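Local coordinates for protein carbohydrate oxidase (Microdochium nivale, PDB 3RJA) that catalyses the FAD-dependent oxidation of the C1 hydroxyl of mono-, oligo- and polysaccharides to lactones, reducing molecular oxygen to hydrogen peroxide, at residues 221-226 with 336-341; 353-358 with 407-412. One frame throughout, in Å; residues are numbered along the deposited sequence. Where two conformers were deposited one is given.

Contact 1 of 2, residues 221-226 with 336-341; sequences KNKTSA and NFVDYY. With NAG (2-acetamido-2-deoxy-beta-D-glucopyranose), chain C.
K223, at the start of helix 223-239, and V338, within helix 332-345, bring their CA atoms to 6.0 Å, the nearest CA pair between the two segments. At this spacing V338 reaches the neighbouring backbone itself: CG1, held anti to the backbone N (chi1 171°), rests 3.5 Å from K223 O. A226 adds its methyl, CB lying 4.0 Å from V338 CG1; short side chains such as these suit helices that come so close. L227, I230 and F342 extend the apolar seam.

The stem of K223 slides past V338 in the opposite direction, CG 3.7 Å from V338 CG1, so its methylenes count as part of the seam. Beyond them the chain bends at chi4, and NZ forms a salt bridge to D339 OD1 at 3.1 Å, arriving from above the carboxylate, 49° out of its plane. D343 is a second and stronger partner, so one ammonium joins two acids of helix 332-345.

N222 is the N-cap: its OD1 takes S225 N at 3.0 Å, nearly straight at 176°. Its ND2 carries the NAG through a covalent bond to C1, as expected of an N-K-T glycosylation sequon. One asparagine thus starts the helix and holds a glycan, while the lysine after it combines apolar packing with charge pairing at the partly exposed border of the contact.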
ATOM      1  N   LYS A 221     -10.647  25.661  12.301  1.00 29.02           N
ATOM      2  CA  LYS A 221     -11.775  25.537  13.228  1.00 28.89           C
ATOM      3  C   LYS A 221     -13.115  25.576  12.524  1.00 29.37           C
ATOM      4  O   LYS A 221     -14.136  25.312  13.147  1.00 31.17           O
ATOM      5  CB  LYS A 221     -11.743  26.655  14.294  1.00 34.55           C
ATOM      6  CG  LYS A 221     -10.438  26.766  15.115  1.00 34.63           C
ATOM      7  CD  LYS A 221     -10.025  25.406  15.669  1.00 36.25           C
ATOM      8  CE  LYS A 221      -8.937  25.533  16.714  1.00 43.31           C
ATOM      9  NZ  LYS A 221      -8.335  24.192  16.953  1.00 40.41           N
ATOM     10  N   ASN A 222     -13.131  25.905  11.233  1.00 27.22           N
ATOM     11  CA  ASN A 222     -14.391  25.934  10.496  1.00 26.37           C
ATOM     12  C   ASN A 222     -14.241  25.654   9.009  1.00 25.04           C
ATOM     13  O   ASN A 222     -13.121  25.600   8.489  1.00 23.83           O
ATOM     14  CB  ASN A 222     -15.126  27.263  10.719  1.00 31.24           C
ATOM     15  CG  ASN A 222     -14.310  28.474  10.276  1.00 34.90           C
ATOM     16  OD1 ASN A 222     -13.688  28.474   9.202  1.00 36.03           O
ATOM     17  ND2 ASN A 222     -14.318  29.522  11.102  1.00 35.12           N
ATOM     18  N   LYS A 223     -15.375  25.476   8.342  1.00 21.58           N
ATOM     19  CA  LYS A 223     -15.412  25.153   6.926  1.00 21.34           C
ATOM     20  C   LYS A 223     -14.566  26.102   6.090  1.00 20.99           C
ATOM     21  O   LYS A 223     -13.798  25.649   5.220  1.00 18.86           O
ATOM     22  CB  LYS A 223     -16.859  25.130   6.403  1.00 18.99           C
ATOM     23  CG  LYS A 223     -17.659  23.890   6.835  1.00 17.54           C
ATOM     24  CD  LYS A 223     -19.127  24.114   6.499  1.00 18.56           C
ATOM     25  CE  LYS A 223     -20.050  23.106   7.114  1.00 17.64           C
ATOM     26  NZ  LYS A 223     -21.213  22.892   6.223  1.00 19.21           N
ATOM     27  N   THR A 224     -14.702  27.407   6.355  1.00 19.81           N
ATOM     28  CA  THR A 224     -14.023  28.417   5.536  1.00 21.37           C
ATOM     29  C   THR A 224     -12.513  28.299   5.582  1.00 19.24           C
ATOM     30  O   THR A 224     -11.892  28.267   4.515  1.00 17.90           O
ATOM     31  CB  THR A 224     -14.539  29.865   5.794  1.00 25.77           C
ATOM     32  OG1 THR A 224     -15.890  29.934   5.342  1.00 30.09           O
ATOM     33  CG2 THR A 224     -13.737  30.898   4.995  1.00 25.84           C
ATOM     34  N   SER A 225     -11.948  28.186   6.792  1.00 17.81           N
ATOM     35  CA  SER A 225     -10.511  27.989   6.978  0.50 18.27           C
ATOM     36  C   SER A 225     -10.022  26.693   6.315  1.00 19.76           C
ATOM     37  O   SER A 225      -8.963  26.678   5.646  1.00 18.48           O
ATOM     38  CB  SER A 225     -10.160  27.984   8.474  0.50 18.44           C
ATOM     39  OG  SER A 225     -10.606  29.170   9.121  0.50 17.69           O
ATOM     40  N   ALA A 226     -10.788  25.607   6.487  1.00 18.32           N
ATOM     41  CA  ALA A 226     -10.420  24.316   5.897  1.00 20.62           C
ATOM     42  C   ALA A 226     -10.421  24.363   4.362  1.00 21.97           C
ATOM     43  O   ALA A 226      -9.543  23.781   3.714  1.00 23.51           O
ATOM     44  CB  ALA A 226     -11.357  23.216   6.393  1.00 20.68           C
ATOM     45  N   ASN A 336     -17.729  19.910  -1.014  1.00 17.72           N
ATOM     46  CA  ASN A 336     -18.534  18.796  -0.508  1.00 16.20           C
ATOM     47  C   ASN A 336     -17.734  18.060   0.555  1.00 16.52           C
ATOM     48  O   ASN A 336     -18.283  17.663   1.568  1.00 16.25           O
ATOM     49  CB  ASN A 336     -18.905  17.815  -1.637  1.00 16.41           C
ATOM     50  CG  ASN A 336     -19.790  18.442  -2.693  1.00 17.33           C
ATOM     51  OD1 ASN A 336     -20.356  19.510  -2.467  1.00 18.85           O
ATOM     52  ND2 ASN A 336     -19.915  17.789  -3.857  1.00 16.51           N
ATOM     53  N   PHE A 337     -16.437  17.893   0.322  1.00 15.97           N
ATOM     54  CA  PHE A 337     -15.572  17.201   1.283  1.00 15.94           C
ATOM     55  C   PHE A 337     -15.618  17.883   2.658  1.00 16.01           C
ATOM     56  O   PHE A 337     -15.817  17.234   3.679  1.00 16.13           O
ATOM     57  CB  PHE A 337     -14.125  17.135   0.763  1.00 15.22           C
ATOM     58  CG  PHE A 337     -13.161  16.492   1.728  1.00 15.39           C
ATOM     59  CD1 PHE A 337     -12.523  17.246   2.713  1.00 15.44           C
ATOM     60  CD2 PHE A 337     -12.884  15.144   1.644  1.00 15.77           C
ATOM     61  CE1 PHE A 337     -11.618  16.665   3.609  1.00 15.01           C
ATOM     62  CE2 PHE A 337     -11.982  14.551   2.542  1.00 15.85           C
ATOM     63  CZ  PHE A 337     -11.351  15.315   3.516  1.00 15.64           C
ATOM     64  N   VAL A 338     -15.417  19.200   2.663  1.00 17.39           N
ATOM     65  CA  VAL A 338     -15.403  20.006   3.887  1.00 18.18           C
ATOM     66  C   VAL A 338     -16.787  20.099   4.575  1.00 19.56           C
ATOM     67  O   VAL A 338     -16.851  20.100   5.810  1.00 18.46           O
ATOM     68  CB  VAL A 338     -14.770  21.394   3.612  1.00 19.87           C
ATOM     69  CG1 VAL A 338     -14.927  22.335   4.807  1.00 16.85           C
ATOM     70  CG2 VAL A 338     -13.249  21.218   3.264  1.00 18.94           C
ATOM     71  N   ASP A 339     -17.870  20.164   3.782  1.00 17.77           N
ATOM     72  CA  ASP A 339     -19.245  20.104   4.325  1.00 18.86           C
ATOM     73  C   ASP A 339     -19.437  18.840   5.192  1.00 20.36           C
ATOM     74  O   ASP A 339     -19.854  18.924   6.357  1.00 18.03           O
ATOM     75  CB  ASP A 339     -20.284  20.155   3.191  1.00 17.48           C
ATOM     76  CG  ASP A 339     -20.561  21.592   2.690  1.00 20.03           C
ATOM     77  OD1 ASP A 339     -20.183  22.584   3.349  1.00 18.28           O
ATOM     78  OD2 ASP A 339     -21.175  21.727   1.623  1.00 21.36           O
ATOM     79  N   TYR A 340     -19.078  17.681   4.620  1.00 19.21           N
ATOM     80  CA  TYR A 340     -19.175  16.389   5.296  1.00 17.91           C
ATOM     81  C   TYR A 340     -18.234  16.319   6.491  1.00 17.35           C
ATOM     82  O   TYR A 340     -18.606  15.861   7.558  1.00 16.71           O
ATOM     83  CB  TYR A 340     -18.815  15.287   4.283  1.00 18.57           C
ATOM     84  CG  TYR A 340     -19.339  13.905   4.618  1.00 16.71           C
ATOM     85  CD1 TYR A 340     -18.604  13.026   5.412  1.00 17.94           C
ATOM     86  CD2 TYR A 340     -20.574  13.480   4.129  1.00 16.59           C
ATOM     87  CE1 TYR A 340     -19.096  11.738   5.712  1.00 17.11           C
ATOM     88  CE2 TYR A 340     -21.062  12.208   4.395  1.00 17.38           C
ATOM     89  CZ  TYR A 340     -20.315  11.343   5.189  1.00 17.75           C
ATOM     90  OH  TYR A 340     -20.816  10.093   5.466  1.00 19.30           O
ATOM     91  N   TYR A 341     -17.004  16.787   6.303  1.00 17.30           N
ATOM     92  CA  TYR A 341     -15.999  16.852   7.373  1.00 17.06           C
ATOM     93  C   TYR A 341     -16.635  17.437   8.643  1.00 19.35           C
ATOM     94  O   TYR A 341     -16.569  16.824   9.729  1.00 18.55           O
ATOM     95  CB  TYR A 341     -14.875  17.772   6.902  1.00 13.97           C
ATOM     96  CG  TYR A 341     -13.585  17.787   7.671  1.00 13.80           C
ATOM     97  CD1 TYR A 341     -13.430  17.127   8.912  1.00 12.53           C
ATOM     98  CD2 TYR A 341     -12.486  18.485   7.150  1.00 12.24           C
ATOM     99  CE1 TYR A 341     -12.203  17.168   9.603  1.00 12.92           C
ATOM    100  CE2 TYR A 341     -11.282  18.536   7.835  1.00 13.06           C
ATOM    101  CZ  TYR A 341     -11.135  17.885   9.050  1.00 12.61           C
ATOM    102  OH  TYR A 341      -9.896  17.928   9.659  1.00 12.78           O
TER
HETATM  103  C1  NAG C 502     -13.623  30.744  10.799  0.50 32.70           C
HETATM  104  C2  NAG C 502     -14.612  31.882  10.997  0.50 32.53           C
HETATM  105  C3  NAG C 502     -13.997  33.142  10.430  0.50 32.78           C
HETATM  106  C4  NAG C 502     -12.664  33.387  11.115  0.50 33.58           C
HETATM  107  C5  NAG C 502     -11.786  32.130  11.200  0.50 33.17           C
HETATM  108  C6  NAG C 502     -10.692  32.355  12.227  0.50 32.19           C
HETATM  109  C7  NAG C 502     -16.235  32.063   9.180  0.50 30.94           C
HETATM  110  C8  NAG C 502     -17.614  31.722   8.691  0.50 30.22           C
HETATM  111  N2  NAG C 502     -15.907  31.619  10.391  0.50 32.89           N
HETATM  112  O3  NAG C 502     -14.844  34.253  10.637  0.50 33.11           O
HETATM  113  O4  NAG C 502     -12.020  34.400  10.377  0.50 32.86           O
HETATM  114  O5  NAG C 502     -12.509  30.986  11.616  0.50 32.50           O
HETATM  115  O6  NAG C 502     -11.014  33.532  12.927  0.50 33.68           O
HETATM  116  O7  NAG C 502     -15.469  32.718   8.479  0.50 32.44           O

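Contact 2 of 2, residues 353-358 with 407-412. With ABL ((2R,3R,4R,5R)-4,5-dihydroxy-2-(hydroxymethyl)-6-oxopiperidin-3-yl beta-D-glucopyranoside), chain G.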
ATOM      1  N   TRP A 353     -11.546   7.448  13.773  1.00 15.80           N
ATOM      2  CA  TRP A 353     -11.462   7.544  12.320  1.00 15.97           C
ATOM      3  C   TRP A 353     -10.370   8.540  11.983  1.00 17.02           C
ATOM      4  O   TRP A 353     -10.055   9.407  12.805  1.00 16.81           O
ATOM      5  CB  TRP A 353     -12.801   7.935  11.654  1.00 14.59           C
ATOM      6  CG  TRP A 353     -13.352   9.299  12.056  1.00 15.79           C
ATOM      7  CD1 TRP A 353     -14.358   9.549  12.977  1.00 16.14           C
ATOM      8  CD2 TRP A 353     -12.953  10.591  11.552  1.00 15.67           C
ATOM      9  NE1 TRP A 353     -14.584  10.902  13.078  1.00 16.01           N
ATOM     10  CE2 TRP A 353     -13.736  11.570  12.231  1.00 16.25           C
ATOM     11  CE3 TRP A 353     -11.999  11.018  10.609  1.00 16.05           C
ATOM     12  CZ2 TRP A 353     -13.613  12.957  11.973  1.00 15.64           C
ATOM     13  CZ3 TRP A 353     -11.856  12.392  10.367  1.00 16.26           C
ATOM     14  CH2 TRP A 353     -12.654  13.349  11.061  1.00 16.02           C
ATOM     15  N   PHE A 354      -9.807   8.408  10.776  1.00 14.58           N
ATOM     16  CA  PHE A 354      -8.938   9.421  10.204  1.00 13.72           C
ATOM     17  C   PHE A 354      -9.086   9.524   8.673  1.00 13.43           C
ATOM     18  O   PHE A 354      -9.626   8.618   8.019  1.00 13.14           O
ATOM     19  CB  PHE A 354      -7.480   9.207  10.633  1.00 12.33           C
ATOM     20  CG  PHE A 354      -6.819   8.005  10.005  1.00 14.33           C
ATOM     21  CD1 PHE A 354      -6.366   8.052   8.689  1.00 13.94           C
ATOM     22  CD2 PHE A 354      -6.615   6.831  10.755  1.00 15.02           C
ATOM     23  CE1 PHE A 354      -5.724   6.937   8.108  1.00 14.99           C
ATOM     24  CE2 PHE A 354      -5.977   5.721  10.200  1.00 15.51           C
ATOM     25  CZ  PHE A 354      -5.530   5.773   8.863  1.00 16.54           C
ATOM     26  N   TYR A 355      -8.634  10.648   8.118  1.00 13.36           N
ATOM     27  CA  TYR A 355      -8.306  10.714   6.685  1.00 13.62           C
ATOM     28  C   TYR A 355      -6.840  11.156   6.583  1.00 13.88           C
ATOM     29  O   TYR A 355      -6.304  11.789   7.489  1.00 15.17           O
ATOM     30  CB  TYR A 355      -9.214  11.691   5.922  1.00 12.75           C
ATOM     31  CG  TYR A 355      -8.999  13.134   6.334  1.00 13.98           C
ATOM     32  CD1 TYR A 355      -7.953  13.879   5.798  1.00 13.88           C
ATOM     33  CD2 TYR A 355      -9.844  13.752   7.279  1.00 13.89           C
ATOM     34  CE1 TYR A 355      -7.751  15.193   6.169  1.00 14.95           C
ATOM     35  CE2 TYR A 355      -9.656  15.070   7.662  1.00 14.12           C
ATOM     36  CZ  TYR A 355      -8.602  15.782   7.101  1.00 15.26           C
ATOM     37  OH  TYR A 355      -8.367  17.080   7.463  1.00 16.16           O
ATOM     38  N   GLN A 356      -6.200  10.809   5.475  1.00 14.23           N
ATOM     39  CA  GLN A 356      -4.892  11.345   5.106  1.00 13.23           C
ATOM     40  C   GLN A 356      -4.994  11.823   3.683  1.00 13.45           C
ATOM     41  O   GLN A 356      -5.462  11.081   2.808  1.00 15.36           O
ATOM     42  CB  GLN A 356      -3.790  10.288   5.235  1.00 12.54           C
ATOM     43  CG  GLN A 356      -3.652   9.779   6.649  1.00 13.32           C
ATOM     44  CD  GLN A 356      -2.760   8.581   6.794  1.00 14.43           C
ATOM     45  OE1 GLN A 356      -2.038   8.440   7.791  1.00 15.86           O
ATOM     46  NE2 GLN A 356      -2.809   7.697   5.819  1.00 16.07           N
ATOM     47  N   LEU A 357      -4.579  13.071   3.460  1.00 12.84           N
ATOM     48  CA  LEU A 357      -4.453  13.626   2.127  1.00 12.45           C
ATOM     49  C   LEU A 357      -2.961  13.717   1.782  1.00 11.77           C
ATOM     50  O   LEU A 357      -2.277  14.699   2.152  1.00 10.11           O
ATOM     51  CB  LEU A 357      -5.129  14.989   2.040  1.00 13.11           C
ATOM     52  CG  LEU A 357      -6.557  15.196   2.605  1.00 14.87           C
ATOM     53  CD1 LEU A 357      -7.071  16.631   2.345  1.00 15.45           C
ATOM     54  CD2 LEU A 357      -7.581  14.219   2.087  1.00 14.08           C
ATOM     55  N   ASP A 358      -2.493  12.671   1.089  1.00 10.68           N
ATOM     56  CA  ASP A 358      -1.085  12.552   0.718  0.50 11.19           C
ATOM     57  C   ASP A 358      -0.758  13.292  -0.573  1.00 10.93           C
ATOM     58  O   ASP A 358      -1.453  13.156  -1.567  1.00  9.87           O
ATOM     59  CB  ASP A 358      -0.665  11.083   0.618  0.50 10.85           C
ATOM     60  CG  ASP A 358      -0.465  10.462   1.983  0.50 12.04           C
ATOM     61  OD1 ASP A 358      -1.486  10.144   2.625  0.50 12.15           O
ATOM     62  OD2 ASP A 358       0.700  10.341   2.439  0.50 12.13           O
ATOM     63  N   ASP A 407     -18.560   5.711   3.048  1.00 12.46           N
ATOM     64  CA  ASP A 407     -19.198   5.749   1.730  1.00 14.94           C
ATOM     65  C   ASP A 407     -19.669   7.167   1.392  1.00 16.86           C
ATOM     66  O   ASP A 407     -19.494   7.641   0.261  1.00 18.29           O
ATOM     67  CB  ASP A 407     -20.418   4.805   1.678  1.00 14.65           C
ATOM     68  CG  ASP A 407     -20.035   3.327   1.559  1.00 15.76           C
ATOM     69  OD1 ASP A 407     -18.827   2.989   1.389  1.00 12.89           O
ATOM     70  OD2 ASP A 407     -20.982   2.498   1.598  1.00 15.18           O
ATOM     71  N   GLY A 408     -20.276   7.838   2.376  1.00 16.16           N
ATOM     72  CA  GLY A 408     -20.800   9.184   2.159  1.00 17.54           C
ATOM     73  C   GLY A 408     -19.695  10.207   1.947  1.00 16.68           C
ATOM     74  O   GLY A 408     -19.830  11.112   1.130  1.00 18.76           O
ATOM     75  N   TRP A 409     -18.585  10.066   2.664  1.00 15.32           N
ATOM     76  CA  TRP A 409     -17.488  11.013   2.489  1.00 15.37           C
ATOM     77  C   TRP A 409     -16.899  10.893   1.088  1.00 15.19           C
ATOM     78  O   TRP A 409     -16.624  11.896   0.448  1.00 15.28           O
ATOM     79  CB  TRP A 409     -16.398  10.811   3.544  1.00 14.08           C
ATOM     80  CG  TRP A 409     -15.730  12.088   4.005  1.00 12.43           C
ATOM     81  CD1 TRP A 409     -15.732  13.325   3.373  1.00 12.81           C
ATOM     82  CD2 TRP A 409     -14.943  12.245   5.174  1.00 12.02           C
ATOM     83  NE1 TRP A 409     -15.003  14.229   4.106  1.00 12.25           N
ATOM     84  CE2 TRP A 409     -14.505  13.588   5.214  1.00 12.30           C
ATOM     85  CE3 TRP A 409     -14.577  11.378   6.219  1.00 11.80           C
ATOM     86  CZ2 TRP A 409     -13.731  14.079   6.250  1.00 11.96           C
ATOM     87  CZ3 TRP A 409     -13.788  11.857   7.221  1.00 11.13           C
ATOM     88  CH2 TRP A 409     -13.376  13.201   7.238  1.00 11.75           C
ATOM     89  N   VAL A 410     -16.713   9.653   0.620  1.00 16.11           N
ATOM     90  CA  VAL A 410     -16.133   9.400  -0.690  1.00 15.24           C
ATOM     91  C   VAL A 410     -17.113   9.885  -1.769  1.00 16.58           C
ATOM     92  O   VAL A 410     -16.714  10.495  -2.760  1.00 15.98           O
ATOM     93  CB  VAL A 410     -15.808   7.886  -0.872  1.00 15.64           C
ATOM     94  CG1 VAL A 410     -15.667   7.519  -2.355  1.00 15.51           C
ATOM     95  CG2 VAL A 410     -14.539   7.501  -0.084  1.00 14.59           C
ATOM     96  N   ASN A 411     -18.400   9.614  -1.554  1.00 18.77           N
ATOM     97  CA  ASN A 411     -19.442  10.052  -2.479  1.00 19.64           C
ATOM     98  C   ASN A 411     -19.481  11.583  -2.547  1.00 18.47           C
ATOM     99  O   ASN A 411     -19.692  12.163  -3.622  1.00 16.18           O
ATOM    100  CB  ASN A 411     -20.808   9.485  -2.064  1.00 21.65           C
ATOM    101  CG  ASN A 411     -21.970  10.210  -2.737  1.00 29.62           C
ATOM    102  OD1 ASN A 411     -22.277   9.960  -3.909  1.00 30.92           O
ATOM    103  ND2 ASN A 411     -22.620  11.125  -1.995  1.00 33.63           N
ATOM    104  N   SER A 412     -19.244  12.229  -1.401  1.00 19.10           N
ATOM    105  CA  SER A 412     -19.194  13.698  -1.369  1.00 19.06           C
ATOM    106  C   SER A 412     -18.206  14.239  -2.405  1.00 19.41           C
ATOM    107  O   SER A 412     -18.481  15.266  -3.020  1.00 19.93           O
ATOM    108  CB  SER A 412     -18.903  14.248   0.040  1.00 16.33           C
ATOM    109  OG  SER A 412     -17.511  14.371   0.280  1.00 18.05           O
TER
HETATM  110  C1A ABL G 604      -1.674   3.534   6.317  1.00 42.43           C
HETATM  111  O1A ABL G 604      -1.560   3.366   5.081  1.00 45.61           O
HETATM  112  C2A ABL G 604      -1.134   4.809   6.996  1.00 42.65           C
HETATM  113  O2A ABL G 604       0.040   5.207   6.289  1.00 39.75           O
HETATM  114  C3A ABL G 604      -0.828   4.624   8.504  1.00 38.30           C
HETATM  115  O3A ABL G 604      -0.653   5.950   9.061  1.00 38.64           O
HETATM  116  C4A ABL G 604      -2.017   3.974   9.184  1.00 40.88           C
HETATM  117  O1  ABL G 604      -1.800   3.821  10.610  1.00 43.18           O
HETATM  118  C5A ABL G 604      -2.247   2.551   8.566  1.00 40.31           C
HETATM  119  N5  ABL G 604      -2.293   2.601   7.080  1.00 39.74           N
HETATM  120  C6A ABL G 604      -3.592   1.919   9.009  1.00 39.00           C
HETATM  121  O6A ABL G 604      -3.582   0.480   8.990  1.00 35.72           O
HETATM  122  C1  ABL G 604      -2.377   4.793  11.529  1.00 45.15           C
HETATM  123  C2  ABL G 604      -2.580   4.159  12.928  1.00 46.58           C
HETATM  124  O2  ABL G 604      -3.445   3.024  12.792  1.00 51.76           O
HETATM  125  C3  ABL G 604      -3.161   5.211  13.882  1.00 48.71           C
HETATM  126  O3  ABL G 604      -3.347   4.680  15.193  1.00 50.06           O
HETATM  127  C4  ABL G 604      -2.230   6.466  13.879  1.00 46.14           C
HETATM  128  O4  ABL G 604      -2.699   7.480  14.755  1.00 48.59           O
HETATM  129  C5  ABL G 604      -2.109   7.019  12.454  1.00 44.99           C
HETATM  130  O5  ABL G 604      -1.585   5.969  11.605  1.00 45.16           O
HETATM  131  C6  ABL G 604      -1.244   8.284  12.384  1.00 40.74           C
HETATM  132  O6  ABL G 604       0.026   8.140  12.934  1.00 36.37           O
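W409 of helix 403-414 pushes the six-membered end of its indole between W353 and Y355 of strand 352-359, and these three buried aromatic residues make the whole contact. The backbones stay well apart, with CA of Y355 and CA of W409 10.1 Å from each other, a gap that the long indole of W409 spans. A single atom does most of the touching: W409 CH2 lies 3.6 Å from W353 CZ3 and equally 3.6 Å from Y355 CD2.

Toward W353 the arrangement is an offset edge-to-face pair, the edge of W409 directed at the W353 face, with ring centroids 5.3 Å apart and planes at 79°. The Y355 ring is inclined to W409 just as steeply, but their meeting is oblique. Two residues apart on the strand, W353 and Y355 share one face of the sheet, and a similar first torsion (chi1 62° and 67°) turns their rings the same way. On the helix, S412 OG donates to W409 O at 2.6 Å.

F354, between them in sequence, points to the opposite face, where its CE2 lies 3.9 Å from C1 of the bound disaccharide analogue; Q356 belongs to the same pocket.

No hydrogen bond crosses this contact. The indole N-H groups are satisfied elsewhere, W409 NE1 by F337 O and W353 NE1 by V348 O, and Y355 OH pairs with Y341 OH, so the cluster buries its polar atoms in paired form and joins helix to sheet through dispersion and ring-edge electrostatics.

How the contacts relate
The two contacts lie about 12 Å apart, centre to centre, and helix 332-345 joins them: its V338 and D339 serve contact 1, while other residues turn to contact 2. There Y341 OH meets Y355 OH at 2.8 Å, a probable hydrogen bond, and N336 ND2 probably bonds S412 O at 3.0 Å. F337 and Y340 both stack on W409, flanking the indole that contact 2 presses against the strand. Strand 352-359 follows this helix directly in the chain. The result is a layered order, from the glycan on N222 through two helices to the eight-stranded antiparallel sheet, whose far face presents F354 and Q356 to the substrate analogue.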